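Local coordinates for thioredoxin-like protein (Parabacteroides distasonis, PDB 4FO5) that is of unknown function but has a thioredoxin-like fold and is assigned to the AhpC/TSA family, which suggests an oxidoreductase role, at residues Leu37-Ala42 and Cys69-Asp74; Arg50-Ala55 and Asp87-Ser92; Gly114-Leu119 and Ala128-Pro133. All blocks are in the same frame, centred on the assembly; numbering follows the deposited sequence.

Contact 1 of 3, residues Leu37-Ala42 and Cys69-Asp74; sequences LNFWAA and CSISMD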
loop_
_atom_site.group_PDB
_atom_site.type_symbol
_atom_site.label_atom_id
_atom_site.label_comp_id
_atom_site.label_asym_id
_atom_site.label_seq_id
_atom_site.Cartn_x
_atom_site.Cartn_y
_atom_site.Cartn_z
ATOM N N LEU A 37 -0.320 2.320 -1.916
ATOM C CA LEU A 37 0.576 1.683 -0.961
ATOM C C LEU A 37 -0.201 1.424 0.310
ATOM O O LEU A 37 -0.679 2.373 0.904
ATOM C CB LEU A 37 1.802 2.571 -0.691
ATOM C CG LEU A 37 2.765 2.071 0.364
ATOM C CD1 LEU A 37 3.446 0.776 -0.097
ATOM C CD2 LEU A 37 3.820 3.106 0.623
ATOM N N ASN A 38 -0.368 0.159 0.706
ATOM C CA ASN A 38 -1.124 -0.153 1.897
ATOM C C ASN A 38 -0.348 -1.062 2.861
ATOM O O ASN A 38 0.262 -2.029 2.438
ATOM C CB ASN A 38 -2.455 -0.784 1.517
ATOM C CG ASN A 38 -3.328 -1.011 2.699
ATOM O OD1 ASN A 38 -3.725 -0.076 3.381
ATOM N ND2 ASN A 38 -3.661 -2.267 2.961
ATOM N N PHE A 39 -0.344 -0.715 4.148
ATOM C CA PHE A 39 0.303 -1.496 5.201
ATOM C C PHE A 39 -0.751 -2.134 6.037
ATOM O O PHE A 39 -1.724 -1.480 6.421
ATOM C CB PHE A 39 1.222 -0.614 6.069
ATOM C CG PHE A 39 2.383 -0.049 5.288
ATOM C CD1 PHE A 39 3.526 -0.807 5.069
ATOM C CD2 PHE A 39 2.299 1.206 4.694
ATOM C CE1 PHE A 39 4.604 -0.286 4.341
ATOM C CE2 PHE A 39 3.376 1.731 3.980
ATOM C CZ PHE A 39 4.516 0.979 3.799
ATOM N N TRP A 40 -0.563 -3.415 6.339
ATOM C CA TRP A 40 -1.486 -4.190 7.149
ATOM C C TRP A 40 -0.744 -5.360 7.796
ATOM O O TRP A 40 0.414 -5.610 7.478
ATOM C CB TRP A 40 -2.667 -4.711 6.279
ATOM C CG TRP A 40 -2.243 -5.753 5.288
ATOM C CD1 TRP A 40 -1.525 -5.552 4.151
ATOM C CD2 TRP A 40 -2.431 -7.172 5.400
ATOM N NE1 TRP A 40 -1.282 -6.750 3.524
ATOM C CE2 TRP A 40 -1.814 -7.765 4.278
ATOM C CE3 TRP A 40 -3.056 -8.000 6.345
ATOM C CZ2 TRP A 40 -1.804 -9.153 4.069
ATOM C CZ3 TRP A 40 -3.038 -9.378 6.140
ATOM C CH2 TRP A 40 -2.431 -9.936 5.007
ATOM N N ALA A 41 -1.425 -6.081 8.682
ATOM C CA ALA A 41 -0.927 -7.297 9.326
ATOM C C ALA A 41 -2.116 -8.113 9.788
ATOM O O ALA A 41 -3.125 -7.529 10.188
ATOM C CB ALA A 41 -0.017 -6.965 10.501
ATOM N N ALA A 42 -2.012 -9.454 9.722
ATOM C CA ALA A 42 -3.071 -10.363 10.172
ATOM C C ALA A 42 -3.429 -10.112 11.653
ATOM O O ALA A 42 -4.594 -10.250 12.015
ATOM C CB ALA A 42 -2.644 -11.811 9.970
ATOM N N CYS A 69 -0.037 -1.982 -4.033
ATOM C CA CYS A 69 1.127 -2.501 -3.352
ATOM C C CYS A 69 0.771 -2.661 -1.875
ATOM O O CYS A 69 0.834 -1.696 -1.125
ATOM C CB CYS A 69 2.315 -1.576 -3.551
ATOM S SG CYS A 69 3.835 -2.210 -2.817
ATOM N N SER A 70 0.330 -3.862 -1.482
ATOM C CA SER A 70 -0.078 -4.175 -0.104
ATOM C C SER A 70 1.051 -4.863 0.596
ATOM O O SER A 70 1.482 -5.913 0.141
ATOM C CB SER A 70 -1.299 -5.090 -0.087
ATOM O OG SER A 70 -2.496 -4.451 -0.474
ATOM N N ILE A 71 1.555 -4.298 1.683
ATOM C CA ILE A 71 2.682 -4.922 2.374
ATOM C C ILE A 71 2.266 -5.406 3.752
ATOM O O ILE A 71 1.874 -4.595 4.580
ATOM C CB ILE A 71 3.876 -3.946 2.471
ATOM C CG1 ILE A 71 4.244 -3.373 1.085
ATOM C CG2 ILE A 71 5.073 -4.649 3.149
ATOM C CD1 ILE A 71 5.302 -2.219 1.082
ATOM N N SER A 72 2.348 -6.732 3.988
ATOM C CA SER A 72 2.053 -7.341 5.280
ATOM C C SER A 72 3.262 -7.188 6.180
ATOM O O SER A 72 4.403 -7.448 5.750
ATOM C CB SER A 72 1.694 -8.815 5.115
ATOM O OG SER A 72 1.853 -9.538 6.326
HETATM N N MSE A 73 3.008 -6.797 7.441
HETATM C CA MSE A 73 4.038 -6.590 8.459
HETATM C C MSE A 73 4.067 -7.751 9.475
HETATM O O MSE A 73 4.711 -7.644 10.522
HETATM C CB MSE A 73 3.853 -5.227 9.150
HETATM C CG MSE A 73 4.044 -4.056 8.204
HETATM SE SE MSE A 73 5.907 -3.990 7.619
HETATM C CE MSE A 73 5.711 -3.070 6.141
ATOM N N ASP A 74 3.417 -8.881 9.137
ATOM C CA ASP A 74 3.459 -10.093 9.965
ATOM C C ASP A 74 4.865 -10.674 9.869
ATOM O O ASP A 74 5.413 -10.717 8.767
ATOM C CB ASP A 74 2.412 -11.126 9.511
ATOM C CG ASP A 74 0.972 -10.676 9.651
ATOM O OD1 ASP A 74 0.484 -10.596 10.797
ATOM O OD2 ASP A 74 0.316 -10.456 8.613
#

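Contact 2 of 3, residues Arg50-Ala55 and Asp87-Ser92; sequences RNVQLA and DKLDLS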
loop_
_atom_site.group_PDB
_atom_site.type_symbol
_atom_site.label_atom_id
_atom_site.label_comp_id
_atom_site.label_asym_id
_atom_site.label_seq_id
_atom_site.Cartn_x
_atom_site.Cartn_y
_atom_site.Cartn_z
ATOM N N ARG A 50 -9.544 -3.676 5.791
ATOM C CA ARG A 50 -9.333 -2.575 4.826
ATOM C C ARG A 50 -8.579 -3.054 3.604
ATOM O O ARG A 50 -8.867 -2.635 2.480
ATOM C CB ARG A 50 -8.541 -1.415 5.458
ATOM C CG ARG A 50 -9.316 -0.620 6.496
ATOM C CD ARG A 50 -8.608 0.700 6.834
ATOM N NE ARG A 50 -7.226 0.526 7.310
ATOM C CZ ARG A 50 -6.886 0.259 8.568
ATOM N NH1 ARG A 50 -7.822 0.104 9.503
ATOM N NH2 ARG A 50 -5.609 0.124 8.901
ATOM N N ASN A 51 -7.621 -3.968 3.820
ATOM C CA ASN A 51 -6.819 -4.546 2.750
ATOM C C ASN A 51 -7.696 -5.261 1.702
ATOM O O ASN A 51 -7.528 -5.023 0.508
ATOM C CB ASN A 51 -5.795 -5.517 3.319
ATOM C CG ASN A 51 -4.772 -5.907 2.288
ATOM O OD1 ASN A 51 -4.336 -5.084 1.493
ATOM N ND2 ASN A 51 -4.391 -7.167 2.258
ATOM N N VAL A 52 -8.658 -6.087 2.162
ATOM C CA VAL A 52 -9.584 -6.822 1.301
ATOM C C VAL A 52 -10.438 -5.837 0.524
ATOM O O VAL A 52 -10.623 -6.010 -0.677
ATOM C CB VAL A 52 -10.458 -7.812 2.134
ATOM C CG1 VAL A 52 -11.599 -8.403 1.309
ATOM C CG2 VAL A 52 -9.601 -8.920 2.736
ATOM N N GLN A 53 -10.965 -4.807 1.201
ATOM C CA GLN A 53 -11.845 -3.842 0.556
ATOM C C GLN A 53 -11.092 -3.026 -0.469
ATOM O O GLN A 53 -11.593 -2.866 -1.581
ATOM C CB GLN A 53 -12.562 -2.959 1.576
ATOM C CG GLN A 53 -13.535 -3.748 2.483
ATOM C CD GLN A 53 -14.551 -4.617 1.759
ATOM O OE1 GLN A 53 -15.259 -4.164 0.848
ATOM N NE2 GLN A 53 -14.683 -5.886 2.185
ATOM N N LEU A 54 -9.873 -2.583 -0.145
ATOM C CA LEU A 54 -9.049 -1.833 -1.110
ATOM C C LEU A 54 -8.652 -2.699 -2.324
ATOM O O LEU A 54 -8.828 -2.246 -3.454
ATOM C CB LEU A 54 -7.788 -1.250 -0.447
ATOM C CG LEU A 54 -8.029 -0.124 0.579
ATOM C CD1 LEU A 54 -6.792 0.084 1.442
ATOM C CD2 LEU A 54 -8.471 1.182 -0.093
ATOM N N ALA A 55 -8.133 -3.930 -2.103
ATOM C CA ALA A 55 -7.733 -4.822 -3.210
ATOM C C ALA A 55 -8.912 -5.082 -4.159
ATOM O O ALA A 55 -8.720 -5.023 -5.373
ATOM C CB ALA A 55 -7.173 -6.133 -2.679
ATOM N N ASP A 87 -8.262 -14.698 2.419
ATOM C CA ASP A 87 -8.883 -13.448 2.005
ATOM C C ASP A 87 -9.094 -13.370 0.481
ATOM O O ASP A 87 -9.760 -12.450 0.006
ATOM C CB ASP A 87 -8.055 -12.256 2.529
ATOM C CG ASP A 87 -8.092 -12.114 4.057
ATOM O OD1 ASP A 87 -8.954 -12.766 4.702
ATOM O OD2 ASP A 87 -7.255 -11.365 4.604
ATOM N N LYS A 88 -8.547 -14.348 -0.268
ATOM C CA LYS A 88 -8.673 -14.523 -1.732
ATOM C C LYS A 88 -8.196 -13.277 -2.493
ATOM O O LYS A 88 -8.829 -12.849 -3.458
ATOM C CB LYS A 88 -10.129 -14.875 -2.147
ATOM C CG LYS A 88 -10.797 -16.024 -1.382
ATOM C CD LYS A 88 -12.266 -16.203 -1.801
ATOM C CE LYS A 88 -12.446 -17.008 -3.076
ATOM N NZ LYS A 88 -13.873 -17.110 -3.477
ATOM N N LEU A 89 -7.077 -12.714 -2.077
ATOM C CA LEU A 89 -6.546 -11.509 -2.715
ATOM C C LEU A 89 -5.607 -11.826 -3.870
ATOM O O LEU A 89 -4.921 -12.844 -3.830
ATOM C CB LEU A 89 -5.819 -10.660 -1.665
ATOM C CG LEU A 89 -6.726 -10.244 -0.492
ATOM C CD1 LEU A 89 -5.947 -9.527 0.572
ATOM C CD2 LEU A 89 -7.913 -9.400 -0.973
ATOM N N ASP A 90 -5.564 -10.924 -4.877
ATOM C CA ASP A 90 -4.687 -10.990 -6.043
ATOM C C ASP A 90 -3.252 -11.072 -5.528
ATOM O O ASP A 90 -2.775 -10.122 -4.917
ATOM C CB ASP A 90 -4.901 -9.732 -6.933
ATOM C CG ASP A 90 -4.154 -9.667 -8.260
ATOM O OD1 ASP A 90 -3.218 -10.469 -8.466
ATOM O OD2 ASP A 90 -4.476 -8.777 -9.082
ATOM N N LEU A 91 -2.591 -12.224 -5.723
ATOM C CA LEU A 91 -1.228 -12.431 -5.231
ATOM C C LEU A 91 -0.220 -11.466 -5.847
ATOM O O LEU A 91 0.822 -11.249 -5.231
ATOM C CB LEU A 91 -0.750 -13.879 -5.429
ATOM C CG LEU A 91 -1.562 -14.992 -4.738
ATOM C CD1 LEU A 91 -0.995 -16.334 -5.020
ATOM C CD2 LEU A 91 -1.557 -14.846 -3.270
ATOM N N SER A 92 -0.508 -10.884 -7.036
ATOM C CA SER A 92 0.436 -9.967 -7.668
ATOM C C SER A 92 0.553 -8.637 -6.876
ATOM O O SER A 92 1.560 -7.957 -6.994
ATOM C CB SER A 92 0.051 -9.711 -9.124
ATOM O OG SER A 92 -1.188 -9.033 -9.244
HETATM O O HOH W 1 -6.091 -8.933 3.966
#

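Contact 3 of 3, residues Gly114-Leu119 and Ala128-Pro133; sequences GFKNFL and AANVTP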
loop_
_atom_site.group_PDB
_atom_site.type_symbol
_atom_site.label_atom_id
_atom_site.label_comp_id
_atom_site.label_asym_id
_atom_site.label_seq_id
_atom_site.Cartn_x
_atom_site.Cartn_y
_atom_site.Cartn_z
ATOM N N GLY A 114 0.187 3.557 13.605
ATOM C CA GLY A 114 -0.863 2.713 13.049
ATOM C C GLY A 114 -0.692 2.404 11.576
ATOM O O GLY A 114 0.003 3.125 10.850
ATOM N N PHE A 115 -1.335 1.317 11.127
ATOM C CA PHE A 115 -1.332 0.891 9.737
ATOM C C PHE A 115 -2.101 1.905 8.917
ATOM O O PHE A 115 -3.155 2.377 9.334
ATOM C CB PHE A 115 -1.902 -0.514 9.600
ATOM C CG PHE A 115 -0.947 -1.530 10.166
ATOM C CD1 PHE A 115 0.348 -1.640 9.676
ATOM C CD2 PHE A 115 -1.330 -2.358 11.206
ATOM C CE1 PHE A 115 1.235 -2.581 10.202
ATOM C CE2 PHE A 115 -0.448 -3.304 11.724
ATOM C CZ PHE A 115 0.829 -3.407 11.222
ATOM N N LYS A 116 -1.526 2.283 7.793
ATOM C CA LYS A 116 -1.985 3.362 6.951
ATOM C C LYS A 116 -1.848 2.971 5.478
ATOM O O LYS A 116 -1.176 1.989 5.160
ATOM C CB LYS A 116 -1.049 4.559 7.291
ATOM C CG LYS A 116 -1.479 5.957 6.867
ATOM C CD LYS A 116 -0.727 7.021 7.672
ATOM C CE LYS A 116 -0.965 8.432 7.183
ATOM N NZ LYS A 116 0.013 9.396 7.763
ATOM N N ASN A 117 -2.497 3.731 4.590
ATOM C CA ASN A 117 -2.369 3.595 3.153
ATOM C C ASN A 117 -2.049 4.976 2.560
ATOM O O ASN A 117 -2.291 6.012 3.194
ATOM C CB ASN A 117 -3.590 2.940 2.487
ATOM C CG ASN A 117 -4.827 3.792 2.296
ATOM O OD1 ASN A 117 -4.788 4.974 1.904
ATOM N ND2 ASN A 117 -5.969 3.156 2.440
ATOM N N PHE A 118 -1.467 4.976 1.377
ATOM C CA PHE A 118 -1.064 6.191 0.685
ATOM C C PHE A 118 -1.323 6.050 -0.793
ATOM O O PHE A 118 -0.980 5.032 -1.388
ATOM C CB PHE A 118 0.451 6.469 0.906
ATOM C CG PHE A 118 0.904 6.503 2.345
ATOM C CD1 PHE A 118 1.285 5.336 3.000
ATOM C CD2 PHE A 118 0.896 7.689 3.062
ATOM C CE1 PHE A 118 1.650 5.356 4.340
ATOM C CE2 PHE A 118 1.305 7.715 4.397
ATOM C CZ PHE A 118 1.702 6.551 5.020
ATOM N N LEU A 119 -1.952 7.055 -1.382
ATOM C CA LEU A 119 -2.124 7.131 -2.820
ATOM C C LEU A 119 -0.938 7.967 -3.343
ATOM O O LEU A 119 -0.785 9.132 -2.976
ATOM C CB LEU A 119 -3.488 7.724 -3.200
ATOM C CG LEU A 119 -3.811 7.767 -4.703
ATOM C CD1 LEU A 119 -3.805 6.354 -5.320
ATOM C CD2 LEU A 119 -5.153 8.417 -4.930
ATOM N N ALA A 128 -2.680 11.519 -1.407
ATOM C CA ALA A 128 -3.755 11.216 -0.458
ATOM C C ALA A 128 -3.279 10.172 0.557
ATOM O O ALA A 128 -2.405 9.371 0.254
ATOM C CB ALA A 128 -5.004 10.716 -1.184
ATOM N N ALA A 129 -3.847 10.203 1.763
ATOM C CA ALA A 129 -3.498 9.289 2.851
ATOM C C ALA A 129 -4.771 8.686 3.395
ATOM O O ALA A 129 -5.807 9.345 3.334
ATOM C CB ALA A 129 -2.753 10.049 3.954
ATOM N N ASN A 130 -4.709 7.444 3.894
ATOM C CA ASN A 130 -5.845 6.688 4.473
ATOM C C ASN A 130 -7.088 6.827 3.619
ATOM O O ASN A 130 -8.100 7.301 4.108
ATOM C CB ASN A 130 -6.147 7.148 5.915
ATOM C CG ASN A 130 -4.974 6.956 6.831
ATOM O OD1 ASN A 130 -4.555 5.821 7.106
ATOM N ND2 ASN A 130 -4.385 8.062 7.265
ATOM N N VAL A 131 -6.988 6.456 2.335
ATOM C CA VAL A 131 -8.107 6.569 1.419
ATOM C C VAL A 131 -9.036 5.347 1.631
ATOM O O VAL A 131 -8.556 4.241 1.927
ATOM C CB VAL A 131 -7.606 6.744 -0.045
ATOM C CG1 VAL A 131 -7.263 5.419 -0.718
ATOM C CG2 VAL A 131 -8.593 7.533 -0.877
ATOM N N THR A 132 -10.339 5.574 1.516
ATOM C CA THR A 132 -11.361 4.550 1.637
ATOM C C THR A 132 -11.557 3.981 0.243
ATOM O O THR A 132 -11.204 4.679 -0.719
ATOM C CB THR A 132 -12.678 5.152 2.171
ATOM O OG1 THR A 132 -13.158 6.144 1.258
ATOM C CG2 THR A 132 -12.570 5.669 3.584
ATOM N N PRO A 133 -12.181 2.792 0.059
ATOM C CA PRO A 133 -12.427 2.311 -1.313
ATOM C C PRO A 133 -13.232 3.336 -2.116
ATOM O O PRO A 133 -12.907 3.608 -3.267
ATOM C CB PRO A 133 -13.209 1.015 -1.092
ATOM C CG PRO A 133 -12.784 0.556 0.252
ATOM C CD PRO A 133 -12.657 1.810 1.057
#

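Contact 1 of 3, residues Leu37-Ala42 and Cys69-Asp74
N38 and W40 trade backbone hydrogen bonds with C69, I71 and M73, pairing two parallel strands of a beta-alpha-beta unit in the thioredoxin fold. N38 N donates to C69 O and W40 N to I71 O; in return I71 N reaches N38 O at 2.7 Å and M73 N bonds W40 O. L37, F39, C69 and I71 share one face of the sheet, where I71 CD1 lies 3.7 Å from L37 CD1 and also touches F39 CE1.

Selenomethionine M73 leaves the end of its strand beside W40. Its CB sits 3.8 Å from W40 O and its CG also skirts that oxygen; the chain then bends at chi2 (-66°), and only CE reaches F39, near the plane of its ring at the edge, 3.3 Å from F39 CD1. On the opposite face the W40 indole, its CG between backbone N and carbonyl carbon (chi1 69°), reaches across to S72, whose CA makes a CH-pi contact with the five-membered ring.

D74 closes the far end. D74 OD2 takes S72 OG on its anti side at 2.9 Å, while its syn lone pair receives A42 N at 2.8 Å in an almost straight bond. Replacing D74 with an alanine would probably leave A42 N without its acceptor and S72 OG free to turn. Beside the same carboxylate, A42 CB rests 3.5 Å from D74 OD1.

Contact 2 of 3, residues Arg50-Ala55 and Asp87-Ser92
V52 and A55 ride on a regular helix that runs past the chain carrying D87 and L89, with V52 CA 6.7 Å from D87 CA and A55 CA 6.8 Å from L89 CA. Within the helix, L54 N and A55 N bond back to R50 O and N51 O. The facing segment is irregular: K88, at a phi of 57°, ends the preceding helix in a Schellman motif and sends the chain on to L89. Beyond it, S92 N donates to D90 OD1 two residues earlier, an Asx turn.

L89 buries more surface in this contact than any other residue, 76 Å². With CG anti to its carbonyl carbon (chi1 -59°), its two methyls fork over the helix: CD2 settles against A55 CB at 3.8 Å and beside V52 CA, whereas CD1 comes within 3.3 Å of N51 ND2. V52 CG2 packs on D87 CB at 3.7 Å, the two side chains crossing at about a right angle.

The polar link is indirect. One water accepts from N51 ND2 at 3.0 Å and donates to D87 OD2 at 2.8 Å. That same carboxylate oxygen forms a salt bridge with R48; in the conformer given, S70 OG bonds N51 OD1, and N51 ND2 also bonds Q94 OE1. The contact thus seats the loop between helix 77-87 and strand 94-96 against helix 45-58, whose N51, L54 and A55 touch strands 34-40 and 66-72 beneath.

Contact 3 of 3, residues Gly114-Leu119 and Ala128-Pro133
A128 and A129 pair with L119 and F118 in the antiparallel beta hairpin of the thioredoxin-like fold, whose strand 126-129 forms one edge of the sheet. A128 faces L119 as a hydrogen-bonded pair: A128 O accepts from L119 N at 2.9 Å, while the return bond from A128 N to L119 O is weak, at 3.4 Å. Their CB atoms meet on the face that L136 and I139 of helix 133-140 also cover at L119.

A129 follows as a non-hydrogen-bonded pair with F118. Its methyl lies on the other face, with A129 CB 4.0 Å from K116 CE, and approaches the F118 ring obliquely.

At N130 the chain turns out of the strand, at phi 44° and psi 57°, yet N130 N still donates to N117 O at 2.9 Å, coming from above the carbonyl plane. The amide of N130 lies across the extended K116 chain at about a right angle, N130 OD1 against K116 CG at 3.1 Å and ND2 toward CE, so it is the aliphatic part of the lysine that meets it.

V131 is gripped by one side chain. N117 places its CG between its backbone N and carbonyl carbon (chi1 77°), which brings the amide alongside the V131 backbone: N117 OD1 accepts V131 N at 2.7 Å and N117 ND2 donates to V131 O at 2.9 Å. The second bond is nearly straight and lies in both the amide and the carbonyl planes, holding the amide's rotation fixed and extending the pairing beyond the strand's end. T132 then N-caps the last helix, and just before it, in the conformer given, V131 CG1 lies 3.6 Å from N117 OD1.

In the fold
Contacts 1 and 3 share one mixed sheet, their centres about 11 Å apart: strand 34-40 of contact 1 lies beside strand 117-120 of contact 3, joined by backbone bonds of L37 to F118 and F39 to K116. Contact 2 lies on one side of that sheet, its centre about 10 Å from that of contact 1 and 14 Å from contact 3's. The segments of contacts 1 and 2 alternate: helix 45-58 lies between the two parallel strands in the chain, and 87-92 follows the second of them; contact 3 comes after both. N51 also meets W40 and, weakly, N38 of strand 34-40, and L54 packs on N117, so all three touch around the sheet and helix 45-58.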